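Local coordinates for protein, Family 18 Chitinase (PDB 3SIM) that probably hydrolyses the beta-1,4 links of chitin as a plant glycosyl hydrolase of family 18, built on a TIM barrel, at residues Thr111-Ile122 with Leu148-Ser158; Tyr190-Leu200 with Gly226-Ala237. All blocks are in the same frame, centred on the assembly; numbering follows the deposited sequence.

Contact 1 of 2, residues Thr111-Ile122 with Leu148-Ser158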
loop_
_atom_site.group_PDB
_atom_site.type_symbol
_atom_site.label_atom_id
_atom_site.label_comp_id
_atom_site.label_asym_id
_atom_site.label_seq_id
_atom_site.Cartn_x
_atom_site.Cartn_y
_atom_site.Cartn_z
ATOM N N THR A 111 9.267 11.233 -9.640
ATOM C CA THR A 111 8.738 12.554 -9.893
ATOM C C THR A 111 8.092 12.593 -11.278
ATOM O O THR A 111 6.996 12.956 -11.395
ATOM C CB THR A 111 9.763 13.714 -9.769
ATOM O OG1 THR A 111 10.106 13.944 -8.426
ATOM C CG2 THR A 111 9.153 14.996 -10.330
ATOM N N ARG A 112 8.774 12.056 -12.268
ATOM C CA ARG A 112 8.193 11.890 -13.600
ATOM C C ARG A 112 6.913 11.033 -13.628
ATOM O O ARG A 112 5.955 11.425 -14.178
ATOM C CB ARG A 112 9.208 11.292 -14.609
ATOM C CG ARG A 112 8.632 11.082 -15.996
ATOM C CD ARG A 112 9.492 10.290 -16.983
ATOM N NE ARG A 112 8.755 10.038 -18.183
ATOM C CZ ARG A 112 7.978 9.005 -18.361
ATOM N NH1 ARG A 112 7.894 8.107 -17.418
ATOM N NH2 ARG A 112 7.297 8.864 -19.447
ATOM N N ILE A 113 6.926 9.877 -12.998
ATOM C CA ILE A 113 5.755 9.029 -12.957
ATOM C C ILE A 113 4.567 9.702 -12.220
ATOM O O ILE A 113 3.478 9.688 -12.696
ATOM C CB ILE A 113 6.072 7.594 -12.365
ATOM C CG1 ILE A 113 6.881 6.722 -13.336
ATOM C CG2 ILE A 113 4.825 6.820 -11.997
ATOM C CD1 ILE A 113 7.614 5.646 -12.737
ATOM N N ILE A 114 4.840 10.282 -11.075
ATOM C CA ILE A 114 3.838 10.898 -10.256
ATOM C C ILE A 114 3.169 12.069 -10.980
ATOM O O ILE A 114 2.003 12.098 -11.027
ATOM C CB ILE A 114 4.412 11.352 -8.885
ATOM C CG1 ILE A 114 4.726 10.141 -8.004
ATOM C CG2 ILE A 114 3.491 12.321 -8.228
ATOM C CD1 ILE A 114 5.568 10.427 -6.862
ATOM N N GLN A 115 3.952 12.957 -11.578
ATOM C CA GLN A 115 3.420 14.079 -12.373
ATOM C C GLN A 115 2.635 13.601 -13.596
ATOM O O GLN A 115 1.590 14.028 -13.840
ATOM C CB GLN A 115 4.515 15.098 -12.766
ATOM C CG GLN A 115 5.246 15.749 -11.602
ATOM C CD GLN A 115 6.397 16.669 -12.010
ATOM O OE1 GLN A 115 7.001 16.496 -13.018
ATOM N NE2 GLN A 115 6.673 17.626 -11.210
ATOM N N ARG A 116 3.181 12.647 -14.315
ATOM C CA ARG A 116 2.537 12.102 -15.483
ATOM C C ARG A 116 1.188 11.427 -15.222
ATOM O O ARG A 116 0.311 11.639 -15.970
ATOM C CB ARG A 116 3.455 11.181 -16.296
ATOM C CG ARG A 116 2.992 10.968 -17.720
ATOM C CD ARG A 116 3.962 10.120 -18.535
ATOM N NE ARG A 116 3.609 8.719 -18.580
ATOM C CZ ARG A 116 2.631 8.235 -19.307
ATOM N NH1 ARG A 116 2.388 6.989 -19.338
ATOM N NH2 ARG A 116 1.922 9.026 -20.045
ATOM N N TYR A 117 1.055 10.653 -14.153
ATOM C CA TYR A 117 -0.191 9.981 -13.821
ATOM C C TYR A 117 -1.159 10.846 -12.952
ATOM O O TYR A 117 -2.215 10.409 -12.569
ATOM C CB TYR A 117 0.031 8.583 -13.229
ATOM C CG TYR A 117 0.510 7.513 -14.225
ATOM C CD1 TYR A 117 1.812 7.464 -14.637
ATOM C CD2 TYR A 117 -0.350 6.566 -14.711
ATOM C CE1 TYR A 117 2.237 6.499 -15.544
ATOM C CE2 TYR A 117 0.055 5.606 -15.564
ATOM C CZ TYR A 117 1.343 5.572 -15.994
ATOM O OH TYR A 117 1.731 4.624 -16.842
ATOM N N ASN A 118 -0.782 12.068 -12.671
ATOM C CA ASN A 118 -1.564 12.903 -11.772
ATOM C C ASN A 118 -1.746 12.361 -10.317
ATOM O O ASN A 118 -2.792 12.430 -9.837
ATOM C CB ASN A 118 -3.008 13.094 -12.295
ATOM C CG ASN A 118 -3.116 13.314 -13.800
ATOM O OD1 ASN A 118 -3.711 12.503 -14.535
ATOM N ND2 ASN A 118 -2.543 14.404 -14.255
ATOM N N LEU A 119 -0.736 11.764 -9.729
ATOM C CA LEU A 119 -0.799 11.089 -8.420
ATOM C C LEU A 119 -0.625 12.018 -7.221
ATOM O O LEU A 119 -0.009 13.034 -7.324
ATOM C CB LEU A 119 0.199 9.935 -8.370
ATOM C CG LEU A 119 0.145 8.832 -9.443
ATOM C CD1 LEU A 119 1.171 7.715 -9.213
ATOM C CD2 LEU A 119 -1.244 8.313 -9.679
ATOM N N ASP A 120 -1.148 11.596 -6.086
ATOM C CA ASP A 120 -1.176 12.338 -4.847
ATOM C C ASP A 120 -0.274 11.840 -3.702
ATOM O O ASP A 120 -0.043 12.525 -2.730
ATOM C CB ASP A 120 -2.615 12.369 -4.374
ATOM C CG ASP A 120 -3.565 12.829 -5.447
ATOM O OD1 ASP A 120 -3.554 14.029 -5.711
ATOM O OD2 ASP A 120 -4.253 11.954 -6.022
ATOM N N GLY A 121 0.191 10.620 -3.835
ATOM C CA GLY A 121 0.942 9.925 -2.831
ATOM C C GLY A 121 1.766 8.717 -3.242
ATOM O O GLY A 121 1.687 8.282 -4.334
ATOM N N ILE A 122 2.574 8.217 -2.326
ATOM C CA ILE A 122 3.243 6.921 -2.463
ATOM C C ILE A 122 3.041 5.954 -1.273
ATOM O O ILE A 122 2.707 6.359 -0.190
ATOM C CB ILE A 122 4.734 6.972 -2.887
ATOM C CG1 ILE A 122 5.671 7.151 -1.716
ATOM C CG2 ILE A 122 4.983 8.010 -3.866
ATOM C CD1 ILE A 122 5.331 8.182 -0.896
ATOM N N LEU A 148 10.347 14.407 -1.902
ATOM C CA LEU A 148 9.171 14.469 -2.705
ATOM C C LEU A 148 8.127 15.421 -2.048
ATOM O O LEU A 148 7.606 16.235 -2.720
ATOM C CB LEU A 148 8.620 13.074 -2.967
ATOM C CG LEU A 148 9.382 12.144 -3.945
ATOM C CD1 LEU A 148 8.674 10.844 -3.997
ATOM C CD2 LEU A 148 9.514 12.727 -5.274
ATOM N N LYS A 149 7.941 15.307 -0.739
ATOM C CA LYS A 149 7.077 16.195 0.023
ATOM C C LYS A 149 7.548 17.676 -0.013
ATOM O O LYS A 149 6.776 18.537 -0.249
ATOM C CB LYS A 149 6.880 15.682 1.460
ATOM C CG LYS A 149 5.949 14.475 1.649
ATOM C CD LYS A 149 5.594 14.233 3.098
ATOM C CE LYS A 149 4.565 13.086 3.314
ATOM N NZ LYS A 149 4.078 12.902 4.613
ATOM N N LYS A 150 8.825 17.895 0.186
ATOM C CA LYS A 150 9.432 19.222 0.129
ATOM C C LYS A 150 9.298 19.915 -1.247
ATOM O O LYS A 150 8.934 21.004 -1.266
ATOM C CB LYS A 150 10.848 19.194 0.659
ATOM C CG LYS A 150 11.691 20.413 0.544
ATOM C CD LYS A 150 13.113 20.110 0.994
ATOM C CE LYS A 150 13.943 19.577 -0.105
ATOM N NZ LYS A 150 14.896 18.492 0.180
ATOM N N ASN A 151 9.470 19.194 -2.345
ATOM C CA ASN A 151 9.376 19.657 -3.723
ATOM C C ASN A 151 7.924 19.891 -4.185
ATOM O O ASN A 151 7.674 20.360 -5.245
ATOM C CB ASN A 151 10.071 18.713 -4.693
ATOM C CG ASN A 151 11.530 18.610 -4.479
ATOM O OD1 ASN A 151 12.111 19.362 -3.798
ATOM N ND2 ASN A 151 12.111 17.639 -5.078
ATOM N N GLY A 152 6.997 19.515 -3.319
ATOM C CA GLY A 152 5.570 19.539 -3.547
ATOM C C GLY A 152 4.970 18.482 -4.472
ATOM O O GLY A 152 3.903 18.651 -4.931
ATOM N N VAL A 153 5.721 17.443 -4.784
ATOM C CA VAL A 153 5.309 16.332 -5.621
ATOM C C VAL A 153 4.195 15.391 -5.063
ATOM O O VAL A 153 3.398 14.908 -5.785
ATOM C CB VAL A 153 6.542 15.525 -6.146
ATOM C CG1 VAL A 153 6.107 14.499 -7.118
ATOM C CG2 VAL A 153 7.558 16.454 -6.758
ATOM N N ILE A 154 4.231 15.136 -3.772
ATOM C CA ILE A 154 3.228 14.357 -3.061
ATOM C C ILE A 154 2.678 15.040 -1.821
ATOM O O ILE A 154 3.339 15.759 -1.177
ATOM C CB ILE A 154 3.719 12.927 -2.681
ATOM C CG1 ILE A 154 4.778 12.974 -1.569
ATOM C CG2 ILE A 154 4.158 12.162 -3.867
ATOM C CD1 ILE A 154 5.418 11.742 -1.272
ATOM N N SER A 155 1.407 14.832 -1.580
ATOM C CA SER A 155 0.723 15.069 -0.306
ATOM C C SER A 155 0.932 14.114 0.898
ATOM O O SER A 155 1.065 14.553 2.010
ATOM C CB SER A 155 -0.748 15.242 -0.522
ATOM O OG SER A 155 -0.969 16.403 -1.206
ATOM N N PHE A 156 0.864 12.819 0.619
ATOM C CA PHE A 156 0.961 11.770 1.604
ATOM C C PHE A 156 1.868 10.591 1.256
ATOM O O PHE A 156 2.202 10.349 0.120
ATOM C CB PHE A 156 -0.442 11.250 2.012
ATOM C CG PHE A 156 -1.190 10.563 0.913
ATOM C CD1 PHE A 156 -1.919 11.265 -0.009
ATOM C CD2 PHE A 156 -1.183 9.194 0.810
ATOM C CE1 PHE A 156 -2.589 10.628 -1.017
ATOM C CE2 PHE A 156 -1.858 8.570 -0.169
ATOM C CZ PHE A 156 -2.564 9.289 -1.087
ATOM N N ALA A 157 2.250 9.894 2.302
ATOM C CA ALA A 157 2.965 8.637 2.258
ATOM C C ALA A 157 2.569 7.605 3.336
ATOM O O ALA A 157 2.340 7.947 4.453
ATOM C CB ALA A 157 4.415 8.880 2.285
ATOM N N SER A 158 2.546 6.348 2.924
ATOM C CA SER A 158 2.240 5.177 3.721
ATOM C C SER A 158 3.298 4.046 3.615
ATOM O O SER A 158 4.011 3.948 2.669
ATOM C CB SER A 158 0.896 4.579 3.307
ATOM O OG SER A 158 0.881 4.184 1.974
HETATM O O HOH W 1 11.202 16.483 -7.737
HETATM O O HOH W 2 -0.296 5.387 0.067
#

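Contact 2 of 2, residues Tyr190-Leu200 with Gly226-Ala237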
loop_
_atom_site.group_PDB
_atom_site.type_symbol
_atom_site.label_atom_id
_atom_site.label_comp_id
_atom_site.label_asym_id
_atom_site.label_seq_id
_atom_site.Cartn_x
_atom_site.Cartn_y
_atom_site.Cartn_z
ATOM N N TYR A 190 -0.811 -13.138 9.087
ATOM C CA TYR A 190 -1.032 -14.090 10.145
ATOM C C TYR A 190 -1.759 -15.362 9.668
ATOM O O TYR A 190 -2.343 -15.363 8.610
ATOM C CB TYR A 190 -1.764 -13.429 11.287
ATOM C CG TYR A 190 -1.003 -12.321 12.011
ATOM C CD1 TYR A 190 -0.064 -12.610 12.974
ATOM C CD2 TYR A 190 -1.286 -11.006 11.786
ATOM C CE1 TYR A 190 0.577 -11.638 13.632
ATOM C CE2 TYR A 190 -0.624 -10.041 12.428
ATOM C CZ TYR A 190 0.309 -10.359 13.342
ATOM O OH TYR A 190 0.929 -9.404 13.988
ATOM N N ASP A 191 -1.749 -16.410 10.479
ATOM C CA ASP A 191 -2.376 -17.691 10.157
ATOM C C ASP A 191 -3.858 -17.586 9.949
ATOM O O ASP A 191 -4.490 -16.769 10.491
ATOM C CB ASP A 191 -2.311 -18.692 11.297
ATOM C CG ASP A 191 -1.000 -19.144 11.588
ATOM O OD1 ASP A 191 -0.127 -19.192 10.720
ATOM O OD2 ASP A 191 -0.838 -19.423 12.746
ATOM N N SER A 192 -4.368 -18.522 9.179
ATOM C CA SER A 192 -5.779 -18.691 8.860
ATOM C C SER A 192 -6.639 -19.026 10.099
ATOM O O SER A 192 -7.776 -18.733 10.141
ATOM C CB SER A 192 -5.948 -19.708 7.724
ATOM O OG SER A 192 -5.647 -21.010 8.126
ATOM N N SER A 193 -6.021 -19.620 11.084
ATOM C CA SER A 193 -6.621 -19.894 12.375
ATOM C C SER A 193 -6.880 -18.689 13.324
ATOM O O SER A 193 -7.535 -18.838 14.311
ATOM C CB SER A 193 -5.795 -20.923 13.096
ATOM O OG SER A 193 -4.554 -20.403 13.478
ATOM N N THR A 194 -6.335 -17.520 13.014
ATOM C CA THR A 194 -6.389 -16.412 13.921
ATOM C C THR A 194 -7.840 -16.085 14.296
ATOM O O THR A 194 -8.638 -15.871 13.460
ATOM C CB THR A 194 -5.793 -15.167 13.252
ATOM O OG1 THR A 194 -4.437 -15.372 12.970
ATOM C CG2 THR A 194 -5.978 -13.900 14.119
ATOM N N SER A 195 -8.106 -16.053 15.584
ATOM C CA SER A 195 -9.401 -15.694 16.164
ATOM C C SER A 195 -9.616 -14.190 16.277
ATOM O O SER A 195 -8.728 -13.444 16.081
ATOM C CB SER A 195 -9.572 -16.306 17.531
ATOM O OG SER A 195 -8.698 -15.769 18.454
ATOM N N VAL A 196 -10.836 -13.816 16.656
ATOM C CA VAL A 196 -11.171 -12.435 16.899
ATOM C C VAL A 196 -10.306 -11.855 18.020
ATOM O O VAL A 196 -9.798 -10.813 17.887
ATOM C CB VAL A 196 -12.672 -12.210 17.225
ATOM C CG1 VAL A 196 -12.869 -10.893 17.834
ATOM C CG2 VAL A 196 -13.545 -12.404 15.998
ATOM N N ASP A 197 -10.136 -12.583 19.109
ATOM C CA ASP A 197 -9.306 -12.120 20.205
ATOM C C ASP A 197 -7.833 -11.966 19.853
ATOM O O ASP A 197 -7.241 -11.058 20.269
ATOM C CB ASP A 197 -9.457 -12.913 21.518
ATOM C CG ASP A 197 -8.788 -12.176 22.749
ATOM O OD1 ASP A 197 -9.233 -11.106 23.125
ATOM O OD2 ASP A 197 -7.802 -12.651 23.323
ATOM N N LYS A 198 -7.286 -12.912 19.126
ATOM C CA LYS A 198 -5.934 -12.859 18.663
ATOM C C LYS A 198 -5.677 -11.704 17.671
ATOM O O LYS A 198 -4.709 -11.045 17.781
ATOM C CB LYS A 198 -5.510 -14.188 18.096
ATOM C CG LYS A 198 -5.161 -15.219 19.128
ATOM C CD LYS A 198 -4.847 -16.507 18.542
ATOM C CE LYS A 198 -4.830 -17.603 19.627
ATOM N NZ LYS A 198 -4.381 -18.807 19.122
ATOM N N PHE A 199 -6.618 -11.457 16.773
ATOM C CA PHE A 199 -6.498 -10.360 15.861
ATOM C C PHE A 199 -6.387 -9.061 16.634
ATOM O O PHE A 199 -5.518 -8.328 16.382
ATOM C CB PHE A 199 -7.663 -10.310 14.891
ATOM C CG PHE A 199 -7.629 -9.167 13.911
ATOM C CD1 PHE A 199 -7.258 -9.383 12.612
ATOM C CD2 PHE A 199 -8.052 -7.914 14.241
ATOM C CE1 PHE A 199 -7.249 -8.353 11.695
ATOM C CE2 PHE A 199 -8.087 -6.929 13.343
ATOM C CZ PHE A 199 -7.678 -7.137 12.078
ATOM N N LEU A 200 -7.242 -8.873 17.618
ATOM C CA LEU A 200 -7.198 -7.696 18.445
ATOM C C LEU A 200 -5.845 -7.589 19.193
ATOM O O LEU A 200 -5.328 -6.537 19.310
ATOM C CB LEU A 200 -8.419 -7.586 19.368
ATOM C CG LEU A 200 -9.804 -7.365 18.733
ATOM C CD1 LEU A 200 -10.950 -7.692 19.641
ATOM C CD2 LEU A 200 -9.965 -6.014 18.170
ATOM N N GLY A 226 -5.459 -16.432 4.499
ATOM C CA GLY A 226 -4.585 -15.629 5.343
ATOM C C GLY A 226 -5.337 -14.803 6.379
ATOM O O GLY A 226 -6.289 -14.184 6.064
ATOM N N GLY A 227 -4.876 -14.838 7.603
ATOM C CA GLY A 227 -5.395 -14.032 8.685
ATOM C C GLY A 227 -6.823 -14.310 9.124
ATOM O O GLY A 227 -7.330 -15.335 8.837
ATOM N N LEU A 228 -7.467 -13.350 9.727
ATOM C CA LEU A 228 -8.853 -13.415 10.124
ATOM C C LEU A 228 -9.734 -12.983 8.928
ATOM O O LEU A 228 -9.810 -11.863 8.594
ATOM C CB LEU A 228 -9.073 -12.472 11.279
ATOM C CG LEU A 228 -10.211 -12.579 12.270
ATOM C CD1 LEU A 228 -10.890 -11.297 12.629
ATOM C CD2 LEU A 228 -11.182 -13.737 12.012
ATOM N N PRO A 229 -10.418 -13.919 8.332
ATOM C CA PRO A 229 -11.191 -13.664 7.132
ATOM C C PRO A 229 -12.298 -12.653 7.305
ATOM O O PRO A 229 -12.948 -12.571 8.312
ATOM C CB PRO A 229 -11.744 -15.030 6.784
ATOM C CG PRO A 229 -10.898 -16.003 7.562
ATOM C CD PRO A 229 -10.598 -15.290 8.788
ATOM N N VAL A 230 -12.507 -11.949 6.212
ATOM C CA VAL A 230 -13.328 -10.773 6.150
ATOM C C VAL A 230 -14.708 -11.049 6.617
ATOM O O VAL A 230 -15.310 -10.228 7.170
ATOM C CB VAL A 230 -13.684 -10.296 4.749
ATOM C CG1 VAL A 230 -13.907 -8.825 4.729
ATOM C CG2 VAL A 230 -12.860 -10.913 3.629
ATOM N N ASP A 231 -15.211 -12.208 6.306
ATOM C CA ASP A 231 -16.534 -12.546 6.679
ATOM C C ASP A 231 -16.646 -13.615 7.718
ATOM O O ASP A 231 -17.675 -14.205 7.859
ATOM C CB ASP A 231 -17.384 -12.854 5.461
ATOM C CG ASP A 231 -16.905 -14.021 4.654
ATOM O OD1 ASP A 231 -16.107 -14.842 5.052
ATOM O OD2 ASP A 231 -17.419 -14.114 3.602
ATOM N N LYS A 232 -15.543 -13.878 8.379
ATOM C CA LYS A 232 -15.487 -14.804 9.495
ATOM C C LYS A 232 -15.033 -14.205 10.859
ATOM O O LYS A 232 -14.448 -14.823 11.668
ATOM C CB LYS A 232 -14.857 -16.111 9.102
ATOM C CG LYS A 232 -15.743 -16.871 8.105
ATOM C CD LYS A 232 -15.150 -18.158 7.606
ATOM C CE LYS A 232 -16.186 -19.100 7.035
ATOM N NZ LYS A 232 -16.306 -18.981 5.623
ATOM N N GLY A 233 -15.421 -12.978 11.059
ATOM C CA GLY A 233 -15.219 -12.270 12.279
ATOM C C GLY A 233 -14.391 -11.002 12.169
ATOM O O GLY A 233 -14.302 -10.294 13.100
ATOM N N PHE A 234 -13.897 -10.679 10.979
ATOM C CA PHE A 234 -13.152 -9.451 10.805
ATOM C C PHE A 234 -13.999 -8.235 11.247
ATOM O O PHE A 234 -13.537 -7.437 11.963
ATOM C CB PHE A 234 -12.701 -9.253 9.349
ATOM C CG PHE A 234 -12.099 -7.884 9.045
ATOM C CD1 PHE A 234 -12.877 -6.871 8.562
ATOM C CD2 PHE A 234 -10.757 -7.649 9.134
ATOM C CE1 PHE A 234 -12.351 -5.688 8.238
ATOM C CE2 PHE A 234 -10.258 -6.410 8.825
ATOM C CZ PHE A 234 -11.077 -5.448 8.416
ATOM N N PHE A 235 -15.247 -8.192 10.856
ATOM C CA PHE A 235 -16.154 -7.127 11.259
ATOM C C PHE A 235 -16.459 -7.020 12.766
ATOM O O PHE A 235 -16.704 -5.980 13.227
ATOM C CB PHE A 235 -17.371 -6.951 10.332
ATOM C CG PHE A 235 -17.025 -6.437 8.974
ATOM C CD1 PHE A 235 -16.550 -5.162 8.823
ATOM C CD2 PHE A 235 -17.115 -7.230 7.856
ATOM C CE1 PHE A 235 -16.217 -4.689 7.645
ATOM C CE2 PHE A 235 -16.780 -6.745 6.639
ATOM C CZ PHE A 235 -16.313 -5.465 6.542
ATOM N N ASP A 236 -16.418 -8.127 13.495
ATOM C CA ASP A 236 -16.508 -8.106 14.945
ATOM C C ASP A 236 -15.315 -7.426 15.627
ATOM O O ASP A 236 -15.480 -6.654 16.487
ATOM C CB ASP A 236 -16.716 -9.502 15.507
ATOM C CG ASP A 236 -18.004 -10.115 15.033
ATOM O OD1 ASP A 236 -18.945 -9.388 14.812
ATOM O OD2 ASP A 236 -18.063 -11.296 14.817
ATOM N N ALA A 237 -14.130 -7.768 15.184
ATOM C CA ALA A 237 -12.914 -7.120 15.600
ATOM C C ALA A 237 -12.927 -5.626 15.200
ATOM O O ALA A 237 -12.600 -4.798 15.962
ATOM C CB ALA A 237 -11.757 -7.823 15.021
#

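Contact 1 of 2, residues Thr111-Ile122 with Leu148-Ser158
Gly121 lies under the ring of Phe156, with its CA 3.9 Å from the ring centroid and 9° off the ring normal, a CH-pi contact over the face. Phe156 CG stands between its backbone N and carbonyl carbon (chi1 66°), which folds the ring across the neighbouring strand. The absence of a side chain at Gly121 lets the ring lie directly over its CA. Asp120 CB touches CE1 of the same ring, while Asp120 OD2 accepts from Val78 N on strand 76-83.

The other face of the sheet is aliphatic. Ile122 CD1 presses on Ala157 CB at a tight 3.4 Å and, with the two side chains about perpendicular, meets Ile154 CD1 at 3.6 Å. Ile154 CG2 receives Ile114 CD1 at 3.7 Å. On the same helix side chain, Ile114 CG2 leans on Val153 CG1 at 3.6 Å. The Thr111 and Leu148 side chains slide past each other, Thr111 OG1 3.4 Å from Leu148 CD2; the hydroxyl is hydrogen-bonded to Val107 O and accepts from a water that Asn151 ND2 reaches.

Parallel strand bonds tie the backbones. Phe156 O takes Ile122 N, and Ile122 O takes Ser158 N at 3.1 Å. At the start of the ladder, Asp120 O accepts Ser155 N at 3.0 Å and, weakly, Phe156 N.

Strand 121-125, helix 134-150 and strand 156-159 form a beta-alpha-beta unit of the barrel, and helix 99-116 leads into its first strand; Schellman motifs at Asn118 and Gly152 end the two helices. Asp120 begins a sequence matching the DxxDxDxE signature of family 18, and Ser158 OG bonds Asp123 within it. Apolar packing behind the sheet and backbone bonds along it thus probably help fix the strand carrying most of this signature, whose glutamate is the catalytic acid in active relatives.

Contact 2 of 2, residues Tyr190-Leu200 with Gly226-Ala237
Leu228 and Phe199 cross at about a right angle, the leucine CB resting 3.8 Å from Phe199 CD1. Among the apolar contacts this ring is the hub. Its CG is anti to the backbone N (chi1 179°), which sends the ring off helix 196-209 toward helix 230-243, where CD2 meets Ala237 CB at 3.8 Å. CZ approaches Phe234 CE2 at 4.2 Å, the two ring planes standing at 80° but meeting obliquely. Replacing Phe199 by an alanine would probably open a gap between Leu228 and Ala237 and cost Phe234 one aromatic neighbour. On the same helix, Leu200 CD2 touches Ala237 O, while Val196 CG2, one turn earlier, lies 3.7 Å from Gly233 O; there a side chain on Gly233 would be tight against CG2, and its backbone angles by themselves call for glycine.

Polar ties belong to the loops. Tyr190 O accepts Gly227 N at 2.8 Å, the donor lying above the carbonyl plane. In the type I turn from Asp191 to Thr194, Asp191 O takes both Thr194 N and OG1 from one face, and Ser195 OG caps the helix by accepting Lys198 N.

The short axes of 196-200 and 230-237 cross at -54° on the outside of the barrel, and Phe199 and Phe234 both reach Ile217 on the intervening strand 215-220. The union of the helices thus rests on apolar contact, with the Gly227 N to Tyr190 O hydrogen bond in the loops.

Overall arrangement
Contacts 1 and 2 lie on opposite sides of the chain's centre, with their own centres about 34 Å apart and nearest atoms about 16 Å apart, and they share no helix or strand. Contact 1 is the more buried: it joins two helix ends and the adjacent parallel strands that follow them, combining a strand ladder with aliphatic packing. Contact 2 lies farther out and is partly buried, pairing the first turns of two helices and their preceding loops; aromatic and aliphatic side chains do most of the work there. In contact 1 backbone hydrogen bonds run along the barrel wall, whereas in contact 2 a backbone bond joins two loops.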